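Local coordinates for protein pyridine synthase TbtD (Thermobispora bispora, PDB 5WA4) that probably forms the central pyridine ring of the thiopeptide antibiotic thiomuracin by a formal [4+2] aza-cycloaddition, recognising its peptide substrate through an N-terminal leader, at residues E[142-147]-E[321-326]; E[47-50]-E[56-59]; E[183-188]-E[348-353]. All coordinates share one frame; numbering follows the deposited sequence.

Interaction 1. Residues E[142-147]-E[321-326]; sequences DFYADT and TYLHLT
Tyr144 and Leu323 meet where two long helices of the mainly helical Lant_dehydr_C fold, 135-159 and 307-328, pass one another at -57°. With local axes 11.2 Å apart, the backbones stand well clear of each other and long side chains bridge the interval. The buried side is built on rings. Phe143, with CG turned anti to its backbone N (chi1 167°), extends towards the second helix and presents its rim, CZ lying 4.3 Å from His324 CB. Thr147 sits over one face of the Phe143 ring and closes a bond within its own helix, OG1 to Phe143 O at 2.6 Å, which ties its hydroxyl to the preceding turn. The imidazole of His324 reaches back to the backbone of Thr147, its CE1 in van der Waals contact with Thr147 O at 3.8 Å. Trp249 of helix 244-265 stacks on this imidazole and also touches Thr147, so helix 244-265 packs on this side as well.

The side of Tyr144 and the partly exposed Leu323, whose side chains cross at about a right angle, is the wet one. Tyr144 touches the leucine through its phenol oxygen, OH lying 3.3 Å from Leu323 CB, with CG and both methyls close by. Tyr45, from the neighbouring sheet, meets the tyrosine ring. A water links the two helices here: it lies 3.0 Å from Tyr144 OH and donates to Leu323 O at 2.9 Å.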
# COMPACT_ATOMS: atom_id res chain seq x y z
N ASP E 142 -5.60 -22.97 -31.93
CA ASP E 142 -4.97 -24.22 -32.35
C ASP E 142 -5.11 -25.25 -31.25
O ASP E 142 -5.48 -26.41 -31.51
CB ASP E 142 -3.48 -24.03 -32.68
CG ASP E 142 -3.24 -23.43 -34.07
OD1 ASP E 142 -4.20 -23.00 -34.75
OD2 ASP E 142 -2.04 -23.37 -34.46
N PHE E 143 -4.82 -24.82 -30.03
CA PHE E 143 -4.92 -25.73 -28.89
C PHE E 143 -6.33 -26.31 -28.74
O PHE E 143 -6.49 -27.49 -28.47
CB PHE E 143 -4.51 -25.04 -27.59
CG PHE E 143 -4.90 -25.82 -26.37
CD1 PHE E 143 -4.11 -26.88 -25.94
CD2 PHE E 143 -6.08 -25.53 -25.67
CE1 PHE E 143 -4.47 -27.63 -24.83
CE2 PHE E 143 -6.46 -26.27 -24.57
CZ PHE E 143 -5.64 -27.33 -24.14
N TYR E 144 -7.35 -25.47 -28.88
CA TYR E 144 -8.70 -25.91 -28.64
C TYR E 144 -9.06 -26.95 -29.70
O TYR E 144 -9.59 -28.02 -29.37
CB TYR E 144 -9.69 -24.73 -28.63
CG TYR E 144 -9.78 -24.02 -27.28
CD1 TYR E 144 -9.85 -24.75 -26.11
CD2 TYR E 144 -9.77 -22.63 -27.17
CE1 TYR E 144 -9.93 -24.13 -24.88
CE2 TYR E 144 -9.84 -22.00 -25.94
CZ TYR E 144 -9.92 -22.77 -24.79
OH TYR E 144 -9.99 -22.19 -23.52
N ALA E 145 -8.74 -26.64 -30.95
CA ALA E 145 -8.97 -27.56 -32.05
C ALA E 145 -8.24 -28.90 -31.85
O ALA E 145 -8.81 -29.97 -32.01
CB ALA E 145 -8.53 -26.92 -33.36
N ASP E 146 -6.97 -28.84 -31.48
CA ASP E 146 -6.20 -30.06 -31.38
C ASP E 146 -6.70 -30.94 -30.24
O ASP E 146 -6.50 -32.16 -30.27
CB ASP E 146 -4.71 -29.73 -31.21
CG ASP E 146 -4.15 -28.95 -32.39
OD1 ASP E 146 -4.74 -29.03 -33.49
OD2 ASP E 146 -3.12 -28.26 -32.22
N THR E 147 -7.37 -30.34 -29.25
CA THR E 147 -7.81 -31.08 -28.06
C THR E 147 -9.29 -31.48 -28.07
O THR E 147 -9.77 -32.12 -27.12
CB THR E 147 -7.54 -30.28 -26.76
OG1 THR E 147 -7.96 -28.92 -26.93
CG2 THR E 147 -6.07 -30.31 -26.41
N THR E 321 -4.44 -26.50 -19.87
CA THR E 321 -5.11 -27.63 -19.27
C THR E 321 -6.33 -27.18 -18.47
O THR E 321 -7.45 -27.72 -18.66
CB THR E 321 -4.18 -28.42 -18.35
OG1 THR E 321 -3.16 -29.04 -19.14
CG2 THR E 321 -4.95 -29.49 -17.61
N TYR E 322 -6.13 -26.20 -17.59
CA TYR E 322 -7.24 -25.69 -16.80
C TYR E 322 -8.34 -25.24 -17.74
O TYR E 322 -9.50 -25.48 -17.47
CB TYR E 322 -6.80 -24.53 -15.89
CG TYR E 322 -5.78 -24.89 -14.83
CD1 TYR E 322 -5.63 -26.21 -14.38
CD2 TYR E 322 -4.97 -23.91 -14.26
CE1 TYR E 322 -4.70 -26.53 -13.41
CE2 TYR E 322 -4.05 -24.21 -13.29
CZ TYR E 322 -3.90 -25.52 -12.86
OH TYR E 322 -2.95 -25.82 -11.89
N LEU E 323 -7.98 -24.62 -18.86
CA LEU E 323 -8.99 -24.10 -19.79
C LEU E 323 -9.78 -25.23 -20.47
O LEU E 323 -10.96 -25.06 -20.83
CB LEU E 323 -8.34 -23.19 -20.84
CG LEU E 323 -7.95 -21.73 -20.54
CD1 LEU E 323 -7.28 -21.13 -21.74
CD2 LEU E 323 -9.15 -20.86 -20.19
N HIS E 324 -9.12 -26.39 -20.62
CA HIS E 324 -9.73 -27.61 -21.13
C HIS E 324 -10.77 -28.11 -20.14
O HIS E 324 -11.92 -28.33 -20.49
CB HIS E 324 -8.65 -28.66 -21.36
CG HIS E 324 -9.13 -29.97 -21.93
ND1 HIS E 324 -9.86 -30.06 -23.11
CD2 HIS E 324 -8.94 -31.25 -21.51
CE1 HIS E 324 -10.09 -31.33 -23.38
NE2 HIS E 324 -9.54 -32.08 -22.43
N LEU E 325 -10.36 -28.30 -18.88
CA LEU E 325 -11.24 -28.78 -17.83
C LEU E 325 -12.50 -27.90 -17.73
O LEU E 325 -13.60 -28.42 -17.56
CB LEU E 325 -10.52 -28.83 -16.48
CG LEU E 325 -9.19 -29.57 -16.46
CD1 LEU E 325 -8.50 -29.51 -15.11
CD2 LEU E 325 -9.33 -31.01 -16.92
N THR E 326 -12.37 -26.58 -17.84
CA THR E 326 -13.56 -25.74 -17.88
C THR E 326 -14.43 -26.12 -19.10
O THR E 326 -15.66 -26.03 -19.06
CB THR E 326 -13.21 -24.21 -17.89
OG1 THR E 326 -12.97 -23.77 -16.55
CG2 THR E 326 -14.35 -23.36 -18.49
O HOH W 1 -12.50 -22.96 -22.04

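Interaction 2. Residues E[47-50]-E[56-59]; sequences LRHW and LRIY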
# COMPACT_ATOMS: atom_id res chain seq x y z
N LEU E 47 -16.66 -23.49 -27.45
CA LEU E 47 -16.50 -23.07 -26.07
C LEU E 47 -17.85 -22.87 -25.35
O LEU E 47 -18.85 -22.47 -25.98
CB LEU E 47 -15.70 -21.77 -26.00
CG LEU E 47 -14.28 -21.75 -26.58
CD1 LEU E 47 -13.82 -20.32 -26.74
CD2 LEU E 47 -13.32 -22.55 -25.71
N ARG E 48 -17.86 -23.10 -24.03
CA ARG E 48 -19.00 -22.69 -23.22
C ARG E 48 -18.83 -21.27 -22.72
O ARG E 48 -17.71 -20.85 -22.44
CB ARG E 48 -19.19 -23.61 -22.01
CG ARG E 48 -19.04 -25.05 -22.33
CD ARG E 48 -18.97 -25.84 -21.08
NE ARG E 48 -18.79 -27.26 -21.37
CZ ARG E 48 -19.41 -28.24 -20.72
NH1 ARG E 48 -20.29 -27.94 -19.78
NH2 ARG E 48 -19.17 -29.51 -21.02
N HIS E 49 -19.94 -20.56 -22.59
CA HIS E 49 -19.95 -19.24 -21.97
C HIS E 49 -21.34 -18.91 -21.36
O HIS E 49 -22.36 -19.48 -21.76
CB HIS E 49 -19.57 -18.15 -22.98
CG HIS E 49 -19.09 -16.89 -22.33
ND1 HIS E 49 -19.93 -15.84 -22.05
CD2 HIS E 49 -17.86 -16.52 -21.90
CE1 HIS E 49 -19.24 -14.87 -21.47
NE2 HIS E 49 -17.98 -15.26 -21.38
N TRP E 50 -21.34 -17.95 -20.43
CA TRP E 50 -22.48 -17.56 -19.60
C TRP E 50 -23.34 -16.42 -20.11
O TRP E 50 -24.49 -16.28 -19.70
CB TRP E 50 -21.99 -17.17 -18.20
CG TRP E 50 -20.89 -16.12 -18.19
CD1 TRP E 50 -19.55 -16.35 -18.17
CD2 TRP E 50 -21.05 -14.68 -18.18
NE1 TRP E 50 -18.86 -15.17 -18.16
CE2 TRP E 50 -19.75 -14.13 -18.16
CE3 TRP E 50 -22.16 -13.83 -18.19
CZ2 TRP E 50 -19.52 -12.75 -18.16
CZ3 TRP E 50 -21.93 -12.45 -18.18
CH2 TRP E 50 -20.62 -11.93 -18.16
N LEU E 56 -23.25 -22.19 -26.14
CA LEU E 56 -22.05 -22.69 -26.77
C LEU E 56 -21.63 -21.72 -27.83
O LEU E 56 -22.48 -21.14 -28.51
CB LEU E 56 -22.25 -24.08 -27.39
CG LEU E 56 -22.17 -25.24 -26.41
CD1 LEU E 56 -21.85 -26.56 -27.12
CD2 LEU E 56 -21.14 -24.92 -25.32
N ARG E 57 -20.32 -21.53 -27.94
CA ARG E 57 -19.75 -20.71 -29.00
C ARG E 57 -19.04 -21.65 -29.95
O ARG E 57 -18.12 -22.36 -29.53
CB ARG E 57 -18.81 -19.65 -28.42
CG ARG E 57 -19.39 -18.26 -28.45
CD ARG E 57 -19.73 -17.71 -27.08
NE ARG E 57 -18.64 -16.98 -26.44
CZ ARG E 57 -18.71 -15.73 -25.98
NH1 ARG E 57 -19.81 -15.00 -26.10
NH2 ARG E 57 -17.64 -15.19 -25.42
N ILE E 58 -19.50 -21.70 -31.20
CA ILE E 58 -18.81 -22.53 -32.20
C ILE E 58 -17.91 -21.70 -33.14
O ILE E 58 -18.33 -20.68 -33.72
CB ILE E 58 -19.80 -23.36 -33.05
CG1 ILE E 58 -20.50 -24.41 -32.18
CG2 ILE E 58 -19.08 -24.08 -34.19
CD1 ILE E 58 -21.79 -24.89 -32.76
N TYR E 59 -16.66 -22.13 -33.27
CA TYR E 59 -15.72 -21.48 -34.17
C TYR E 59 -15.31 -22.46 -35.26
O TYR E 59 -14.84 -23.55 -34.96
CB TYR E 59 -14.49 -21.00 -33.41
CG TYR E 59 -14.80 -20.04 -32.27
CD1 TYR E 59 -14.97 -18.68 -32.51
CD2 TYR E 59 -14.93 -20.51 -30.97
CE1 TYR E 59 -15.26 -17.81 -31.46
CE2 TYR E 59 -15.21 -19.65 -29.92
CZ TYR E 59 -15.37 -18.31 -30.17
OH TYR E 59 -15.65 -17.46 -29.12
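A beta hairpin, strands 44-49 and 55-62, supplies this contact, and its backbone core is the antiparallel hydrogen-bonded pair Leu47 and Arg57. Both bonds of the pair are made: Leu47 N gives to Arg57 O at 2.8 Å, and Arg57 N returns to Leu47 O at 2.6 Å, running nearly along the C=O axis. Leu47 O also receives a CA-H contact from Leu56. Next along the ladder, Arg48 and Leu56 form a non-hydrogen-bonded pair. Their side chains run side by side in the same direction, Arg48 CG resting 3.7 Å from Leu56 CD2, and both touch Met22 of helix 22-35. The arginine chain is extended from CG to NE and carries its guanidinium on to a salt bridge with Asp23.

Strand 44-49 is an outer strand of a four-stranded antiparallel sheet, and 55-62 lies between it and strand 9-16. On the face bearing Leu47 and Arg57, Leu47 CD1 approaches Tyr59 CE2 to 3.5 Å, and the tyrosine ring in turn stacks with Tyr45. Leu47 also touches Tyr144 of helix 135-159.

Towards the turn two flat groups meet. Bends at chi2 (110°) and chi3 (90°) fold the Arg57 chain back so that its guanidinium lies on the His49 imidazole, centres 4.2 Å apart and planes within 8°. His49 CG sits over the middle of the guanidinium, while NH2 lies towards the rim of the imidazole. Trp50 CD1 lies over the opposite face, toward its rim, so the imidazole has a neighbour on both faces. Its rotation is fixed further at the edge, where ND1 takes a hydrogen bond from Arg51 N.

Interaction 3. Residues E[183-188]-E[348-353]; sequences GLPVAR and DVYGIA
Leu184 and Pro185, in the first turn of helix 184-201, press against Tyr350 near the C-terminal end of helix 332-352. Gly183 occupies the N-cap, and its carbonyl accepts from both Val186 N and Ala187 N, closing the turn that presents the two apolar residues. Leu184 brings its CB to within 3.6 Å of Tyr350 CE2 and its CD1 towards the phenol oxygen. Pro185 takes the ring face in a CH-pi contact: its CD stands 3.9 Å from the ring centroid, only 10° off the normal, and its CG is 3.5 Å from Tyr350 CD1. Val349 CG1 lies over the opposite face, so the phenol ring is clasped between proline and valine. Farther on, Arg188 curls back on its own turn, NE donating to Pro185 O at 3.2 Å from above the carbonyl plane. The end of Arg188 leaves the pair for a salt bridge with Asp214 of the second subunit, placing the contact beside a subunit interface. Helix 164-178 lies alongside, its Val173 against Leu184 and its His177 against Tyr350, while helix 220-235 packs on Val349.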
# COMPACT_ATOMS: atom_id res chain seq x y z
N GLY E 183 9.57 -32.26 -13.24
CA GLY E 183 8.46 -33.16 -12.98
C GLY E 183 7.79 -32.79 -11.66
O GLY E 183 8.10 -31.72 -11.09
N LEU E 184 6.89 -33.66 -11.18
CA LEU E 184 6.08 -33.38 -9.99
C LEU E 184 6.84 -32.95 -8.72
O LEU E 184 6.35 -32.08 -8.01
CB LEU E 184 5.20 -34.58 -9.65
CG LEU E 184 3.91 -34.55 -10.45
CD1 LEU E 184 3.32 -35.94 -10.56
CD2 LEU E 184 2.94 -33.57 -9.84
N PRO E 185 8.01 -33.55 -8.42
CA PRO E 185 8.76 -33.11 -7.24
C PRO E 185 8.98 -31.60 -7.16
O PRO E 185 8.99 -31.04 -6.06
CB PRO E 185 10.10 -33.83 -7.40
CG PRO E 185 9.75 -35.09 -8.07
CD PRO E 185 8.63 -34.76 -9.02
N VAL E 186 9.14 -30.97 -8.32
CA VAL E 186 9.31 -29.53 -8.42
C VAL E 186 8.00 -28.85 -8.72
O VAL E 186 7.69 -27.79 -8.15
CB VAL E 186 10.34 -29.18 -9.53
CG1 VAL E 186 10.12 -27.78 -10.07
CG2 VAL E 186 11.76 -29.36 -9.02
N ALA E 187 7.21 -29.46 -9.61
CA ALA E 187 6.02 -28.79 -10.17
C ALA E 187 4.78 -28.86 -9.29
O ALA E 187 3.83 -28.11 -9.52
CB ALA E 187 5.68 -29.38 -11.54
N ARG E 188 4.78 -29.74 -8.30
CA ARG E 188 3.64 -29.85 -7.40
C ARG E 188 3.38 -28.50 -6.77
O ARG E 188 2.23 -28.16 -6.50
CB ARG E 188 3.87 -30.91 -6.33
CG ARG E 188 5.03 -30.61 -5.41
CD ARG E 188 5.54 -31.87 -4.76
NE ARG E 188 6.69 -31.57 -3.94
CZ ARG E 188 6.64 -31.32 -2.64
NH1 ARG E 188 5.48 -31.36 -1.99
NH2 ARG E 188 7.75 -31.04 -1.98
N ASP E 348 3.17 -36.38 -0.50
CA ASP E 348 3.37 -37.65 0.17
C ASP E 348 4.37 -38.49 -0.58
O ASP E 348 5.41 -38.86 -0.04
CB ASP E 348 2.05 -38.40 0.32
CG ASP E 348 1.46 -38.23 1.70
OD1 ASP E 348 2.25 -38.17 2.67
OD2 ASP E 348 0.21 -38.14 1.82
N VAL E 349 4.07 -38.75 -1.85
CA VAL E 349 4.85 -39.66 -2.68
C VAL E 349 6.30 -39.25 -2.79
O VAL E 349 7.18 -40.09 -2.67
CB VAL E 349 4.29 -39.77 -4.09
CG1 VAL E 349 5.16 -40.71 -4.91
CG2 VAL E 349 2.84 -40.24 -4.05
N TYR E 350 6.54 -37.95 -2.98
CA TYR E 350 7.88 -37.43 -3.25
C TYR E 350 8.58 -36.94 -1.99
O TYR E 350 9.76 -36.55 -2.02
CB TYR E 350 7.82 -36.34 -4.33
CG TYR E 350 7.36 -36.91 -5.65
CD1 TYR E 350 8.20 -37.72 -6.41
CD2 TYR E 350 6.07 -36.71 -6.12
CE1 TYR E 350 7.78 -38.28 -7.61
CE2 TYR E 350 5.63 -37.27 -7.32
CZ TYR E 350 6.50 -38.05 -8.06
OH TYR E 350 6.07 -38.61 -9.26
N GLY E 351 7.87 -36.99 -0.87
CA GLY E 351 8.48 -36.69 0.42
C GLY E 351 9.06 -37.94 1.05
O GLY E 351 10.11 -37.87 1.69
N ILE E 352 8.40 -39.08 0.85
CA ILE E 352 8.79 -40.35 1.49
C ILE E 352 10.09 -40.93 0.89
O ILE E 352 10.88 -41.56 1.60
CB ILE E 352 7.62 -41.38 1.43
CG1 ILE E 352 6.53 -41.00 2.44
CG2 ILE E 352 8.10 -42.78 1.74
CD1 ILE E 352 5.28 -41.86 2.36
N ALA E 353 10.32 -40.69 -0.40
CA ALA E 353 11.64 -40.95 -0.99
C ALA E 353 12.73 -40.13 -0.29
O ALA E 353 12.71 -38.89 -0.31
CB ALA E 353 11.62 -40.66 -2.47

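In the fold
Burial and chemistry change together across the three contacts. Interaction 1 is the core one, its centre about 5 Å from that of the chain, joining helices through rings and a water. Interaction 2, partly buried, belongs to the sheet and relies on backbone bonds and a guanidinium stacked on an imidazole. The two touch, Tyr144 CZ meeting Leu47 CD2 at 3.5 Å, so helix 135-159 lies against the hairpin. Interaction 3 is peripheral, its centre about 25 Å from the chain's, and wholly apolar across its two segments, while Arg188 and Asp348 also form salt bridges with another subunit. It shares no element with the others, yet helix 332-352 follows 307-328 of interaction 1. Interactions 2 and 3 occupy opposite sides of the chain centre.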